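Side-chain contacts in putative type 11 methyltransferase (Sulfolobus solfataricus, PDB 3I9F), which probably transfers methyl groups from S-adenosylmethionine, though its substrate is not established: residues D46-V49 with I50-K53; I120-L124 with S125-D129. All blocks are in the same frame, centred on the assembly; numbering follows the deposited sequence.

Interaction 1: D46-V49 with I50-K53; sequences DINV and IALK
The amide oxygen OD1 of N48 faces two backbone N-H groups at the start of helix 49-58. A51 N donates to N48 OD1 over 3.1 Å and nearly straight, at 166°, yet it comes from above the plane of the side-chain carbonyl. The bond from I50 N to N48 OD1, 3.0 Å long, is strongly bent and weak. N48 CG lies anti to the backbone N (chi1 178°), which folds the amide over the first turn and brings CG to 3.7 Å from A51 CB. N48 is therefore the N-cap of the helix that follows strand 39-45 in this Rossmann-like domain. The residue is itself held by an Asx turn: N48 N donates to OD2 of D46 over 2.9 Å, while D46 OD1 accepts from the backbone N of G27. Helical bonding then takes over, with a weak bond from L52 N to N48 O and one from K53 N to V49 O, 3.3 Å long. Beneath the cap, L52 CD1 comes to 3.4 Å from D46 O and CD2 packs against D46 CB; an alanine at L52 would probably open a gap beneath the turn, where these two methyls now lie. L52 and D46 both also touch C26.

Interaction 2: I120-L124 with S125-D129; sequences IGPPL and SIRMD
A short 3-10 turn in the loop between strand 106-113 and helix 130-136 brings R127 back across I120 and P122, where its guanidinium binds their backbone carbonyls. R127 NH2 donates to P122 O at 2.8 Å, in the carbonyl plane and on a lone pair, while R127 NE reaches the same P122 O at 3.1 Å from above that plane. This is a side-on grip by two nitrogens on one oxygen. R127 NH2 also donates to I120 O at 3.0 Å, and this acceptor lies just 4° out of the guanidinium plane, so both oxygens are met at the edge of the group. These bonds in nearly one plane should restrict rotation of the guanidinium. The side chain reaches them because it runs extended from CG to NE (chi2 -171°, chi3 -169°), crossing P122 and L124 at about a right angle; L124 CD1 approaches R127 CD at 4.2 Å. G121, whose backbone angles by themselves call for glycine, fits beside NH2 where a CB would clash. The turn is closed by I126 N donating to P123 O at 3.2 Å and by R127 N donating to L124 O. Over P122 and P123, the CG2 branch of I126 makes loose apolar contacts, 4.1 Å from P122 CB. The other guanidinium nitrogen, NH1, bonds to R114 O and T118 OG1, tying the turn to the chain just after strand 106-113. W113 of that strand touches I120, P122 and R127, whereas D129 N-caps helix 130-136 by accepting from D132 N.

Overall arrangement
Interactions 1 and 2 are separate local turns of one chain, with centres 22 Å apart and nearest atoms about 13 Å apart. Both are near the surface, about 16 and 18 Å from the chain centre to their own centres. Each follows a strand of the mixed sheet, 39-45 for 46-53 and 106-113 for 120-129; 46-53 includes the start of helix 49-58, whereas 120-129 ends just before helix 130-136. The key side chain is an acceptor in the first and a donor in the second. Interaction 1 adjoins the zinc site of E54 and E57, with the K53 side chain about 5 Å from the bound zinc; interaction 2 lies away from the annotated sites.

Interaction 1: D46-V49 with I50-K53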
loop_
_atom_site.group_PDB
_atom_site.type_symbol
_atom_site.label_atom_id
_atom_site.label_comp_id
_atom_site.label_asym_id
_atom_site.label_seq_id
_atom_site.Cartn_x
_atom_site.Cartn_y
_atom_site.Cartn_z
ATOM N N ASP B 46 8.386 -7.263 -1.580
ATOM C CA ASP B 46 9.101 -8.499 -1.359
ATOM C C ASP B 46 8.215 -9.503 -0.637
ATOM O O ASP B 46 7.469 -9.172 0.279
ATOM C CB ASP B 46 10.435 -8.275 -0.603
ATOM C CG ASP B 46 11.495 -9.375 -0.909
ATOM O OD1 ASP B 46 12.643 -9.017 -1.282
ATOM O OD2 ASP B 46 11.178 -10.606 -0.805
ATOM N N ILE B 47 8.291 -10.736 -1.108
ATOM C CA ILE B 47 7.634 -11.855 -0.470
ATOM C C ILE B 47 8.195 -12.100 0.940
ATOM O O ILE B 47 7.480 -12.499 1.821
ATOM C CB ILE B 47 7.783 -13.120 -1.318
ATOM C CG1 ILE B 47 7.008 -14.270 -0.665
ATOM C CG2 ILE B 47 9.268 -13.488 -1.486
ATOM C CD1 ILE B 47 6.555 -15.313 -1.626
ATOM N N ASN B 48 9.471 -11.826 1.147
ATOM C CA ASN B 48 10.123 -11.999 2.461
ATOM C C ASN B 48 9.641 -10.965 3.478
ATOM O O ASN B 48 10.018 -9.810 3.405
ATOM C CB ASN B 48 11.651 -11.925 2.303
ATOM C CG ASN B 48 12.405 -12.045 3.643
ATOM O OD1 ASN B 48 11.804 -12.022 4.728
ATOM N ND2 ASN B 48 13.711 -12.198 3.566
ATOM N N VAL B 49 8.822 -11.413 4.431
ATOM C CA VAL B 49 8.139 -10.532 5.425
ATOM C C VAL B 49 9.151 -9.774 6.331
ATOM O O VAL B 49 8.950 -8.625 6.634
ATOM C CB VAL B 49 7.075 -11.347 6.288
ATOM C CG1 VAL B 49 6.694 -10.616 7.557
ATOM C CG2 VAL B 49 5.802 -11.632 5.478
ATOM N N ILE B 50 10.238 -10.415 6.735
ATOM C CA ILE B 50 11.251 -9.763 7.561
ATOM C C ILE B 50 12.090 -8.740 6.769
ATOM O O ILE B 50 12.455 -7.671 7.295
ATOM C CB ILE B 50 12.191 -10.813 8.232
ATOM C CG1 ILE B 50 11.404 -11.663 9.242
ATOM C CG2 ILE B 50 13.410 -10.137 8.903
ATOM C CD1 ILE B 50 12.238 -12.760 9.916
ATOM N N ALA B 51 12.398 -9.034 5.514
ATOM C CA ALA B 51 13.109 -8.038 4.696
ATOM C C ALA B 51 12.323 -6.742 4.686
ATOM O O ALA B 51 12.903 -5.676 4.844
ATOM C CB ALA B 51 13.374 -8.529 3.282
ATOM N N LEU B 52 11.004 -6.836 4.570
ATOM C CA LEU B 52 10.167 -5.644 4.543
ATOM C C LEU B 52 10.206 -4.908 5.875
ATOM O O LEU B 52 10.166 -3.686 5.913
ATOM C CB LEU B 52 8.722 -5.982 4.183
ATOM C CG LEU B 52 8.467 -6.370 2.725
ATOM C CD1 LEU B 52 6.942 -6.526 2.400
ATOM C CD2 LEU B 52 9.161 -5.376 1.783
ATOM N N LYS B 53 10.281 -5.662 6.958
ATOM C CA LYS B 53 10.287 -5.086 8.282
ATOM C C LYS B 53 11.473 -4.115 8.431
ATOM O O LYS B 53 11.293 -2.980 8.876
ATOM C CB LYS B 53 10.378 -6.199 9.323
ATOM C CG LYS B 53 9.376 -6.083 10.443
ATOM C CD LYS B 53 8.129 -7.008 10.220
ATOM C CE LYS B 53 8.106 -8.267 11.124
ATOM N NZ LYS B 53 7.011 -8.220 12.168
#

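Interaction 2: I120-L124 with S125-D129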
loop_
_atom_site.group_PDB
_atom_site.type_symbol
_atom_site.label_atom_id
_atom_site.label_comp_id
_atom_site.label_asym_id
_atom_site.label_seq_id
_atom_site.Cartn_x
_atom_site.Cartn_y
_atom_site.Cartn_z
ATOM N N ILE B 120 31.991 -15.007 -7.406
ATOM C CA ILE B 120 31.018 -14.418 -6.503
ATOM C C ILE B 120 29.656 -14.479 -7.195
ATOM O O ILE B 120 29.572 -14.616 -8.434
ATOM C CB ILE B 120 31.348 -12.965 -6.085
ATOM C CG1 ILE B 120 31.543 -12.060 -7.296
ATOM C CG2 ILE B 120 32.593 -12.928 -5.205
ATOM C CD1 ILE B 120 31.780 -10.603 -6.899
ATOM N N GLY B 121 28.616 -14.414 -6.353
ATOM C CA GLY B 121 27.234 -14.277 -6.781
ATOM C C GLY B 121 26.455 -15.575 -6.647
ATOM O O GLY B 121 26.944 -16.537 -6.098
ATOM N N PRO B 122 25.215 -15.586 -7.118
ATOM C CA PRO B 122 24.397 -16.785 -6.953
ATOM C C PRO B 122 24.829 -17.936 -7.896
ATOM O O PRO B 122 25.624 -17.740 -8.813
ATOM C CB PRO B 122 22.993 -16.272 -7.267
ATOM C CG PRO B 122 23.215 -15.047 -8.097
ATOM C CD PRO B 122 24.417 -14.427 -7.549
ATOM N N PRO B 123 24.329 -19.140 -7.647
ATOM C CA PRO B 123 24.755 -20.264 -8.495
ATOM C C PRO B 123 24.484 -20.018 -9.969
ATOM O O PRO B 123 23.503 -19.401 -10.334
ATOM C CB PRO B 123 23.952 -21.434 -7.957
ATOM C CG PRO B 123 23.448 -20.995 -6.599
ATOM C CD PRO B 123 23.306 -19.524 -6.660
ATOM N N LEU B 124 25.370 -20.486 -10.821
ATOM C CA LEU B 124 25.286 -20.158 -12.236
ATOM C C LEU B 124 23.967 -20.600 -12.864
ATOM O O LEU B 124 23.470 -19.913 -13.730
ATOM C CB LEU B 124 26.483 -20.711 -13.021
ATOM C CG LEU B 124 26.354 -20.633 -14.556
ATOM C CD1 LEU B 124 26.028 -19.211 -14.953
ATOM C CD2 LEU B 124 27.629 -21.120 -15.258
ATOM N N SER B 125 23.396 -21.703 -12.389
ATOM C CA SER B 125 22.113 -22.250 -12.898
ATOM C C SER B 125 20.893 -21.359 -12.795
ATOM O O SER B 125 20.025 -21.399 -13.657
ATOM C CB SER B 125 21.776 -23.555 -12.209
ATOM O OG SER B 125 22.329 -24.605 -12.962
ATOM N N ILE B 126 20.828 -20.551 -11.759
ATOM C CA ILE B 126 19.671 -19.716 -11.550
ATOM C C ILE B 126 19.776 -18.393 -12.315
ATOM O O ILE B 126 18.870 -17.609 -12.263
ATOM C CB ILE B 126 19.428 -19.524 -10.008
ATOM C CG1 ILE B 126 17.926 -19.389 -9.686
ATOM C CG2 ILE B 126 20.240 -18.377 -9.451
ATOM C CD1 ILE B 126 17.074 -20.653 -10.077
ATOM N N ARG B 127 20.868 -18.153 -13.043
ATOM C CA ARG B 127 21.128 -16.836 -13.648
ATOM C C ARG B 127 20.549 -16.691 -15.019
ATOM O O ARG B 127 20.494 -17.654 -15.772
ATOM C CB ARG B 127 22.630 -16.588 -13.798
ATOM C CG ARG B 127 23.347 -16.430 -12.506
ATOM C CD ARG B 127 24.765 -15.969 -12.670
ATOM N NE ARG B 127 25.485 -16.090 -11.418
ATOM C CZ ARG B 127 26.650 -15.512 -11.120
ATOM N NH1 ARG B 127 27.258 -14.725 -11.974
ATOM N NH2 ARG B 127 27.177 -15.704 -9.929
ATOM N N MET B 128 20.234 -15.448 -15.355
ATOM C CA MET B 128 19.636 -15.070 -16.614
ATOM C C MET B 128 20.415 -13.926 -17.273
ATOM O O MET B 128 20.723 -12.924 -16.622
ATOM C CB MET B 128 18.192 -14.590 -16.385
ATOM C CG MET B 128 17.166 -15.661 -15.887
ATOM S SD MET B 128 15.571 -14.972 -15.370
ATOM C CE MET B 128 15.354 -13.822 -16.703
ATOM N N ASP B 129 20.662 -14.033 -18.583
ATOM C CA ASP B 129 21.261 -12.944 -19.349
ATOM C C ASP B 129 20.188 -12.109 -20.014
ATOM O O ASP B 129 18.991 -12.393 -19.882
ATOM C CB ASP B 129 22.226 -13.481 -20.401
ATOM C CG ASP B 129 21.575 -14.492 -21.311
ATOM O OD1 ASP B 129 20.333 -14.398 -21.510
ATOM O OD2 ASP B 129 22.285 -15.385 -21.822
#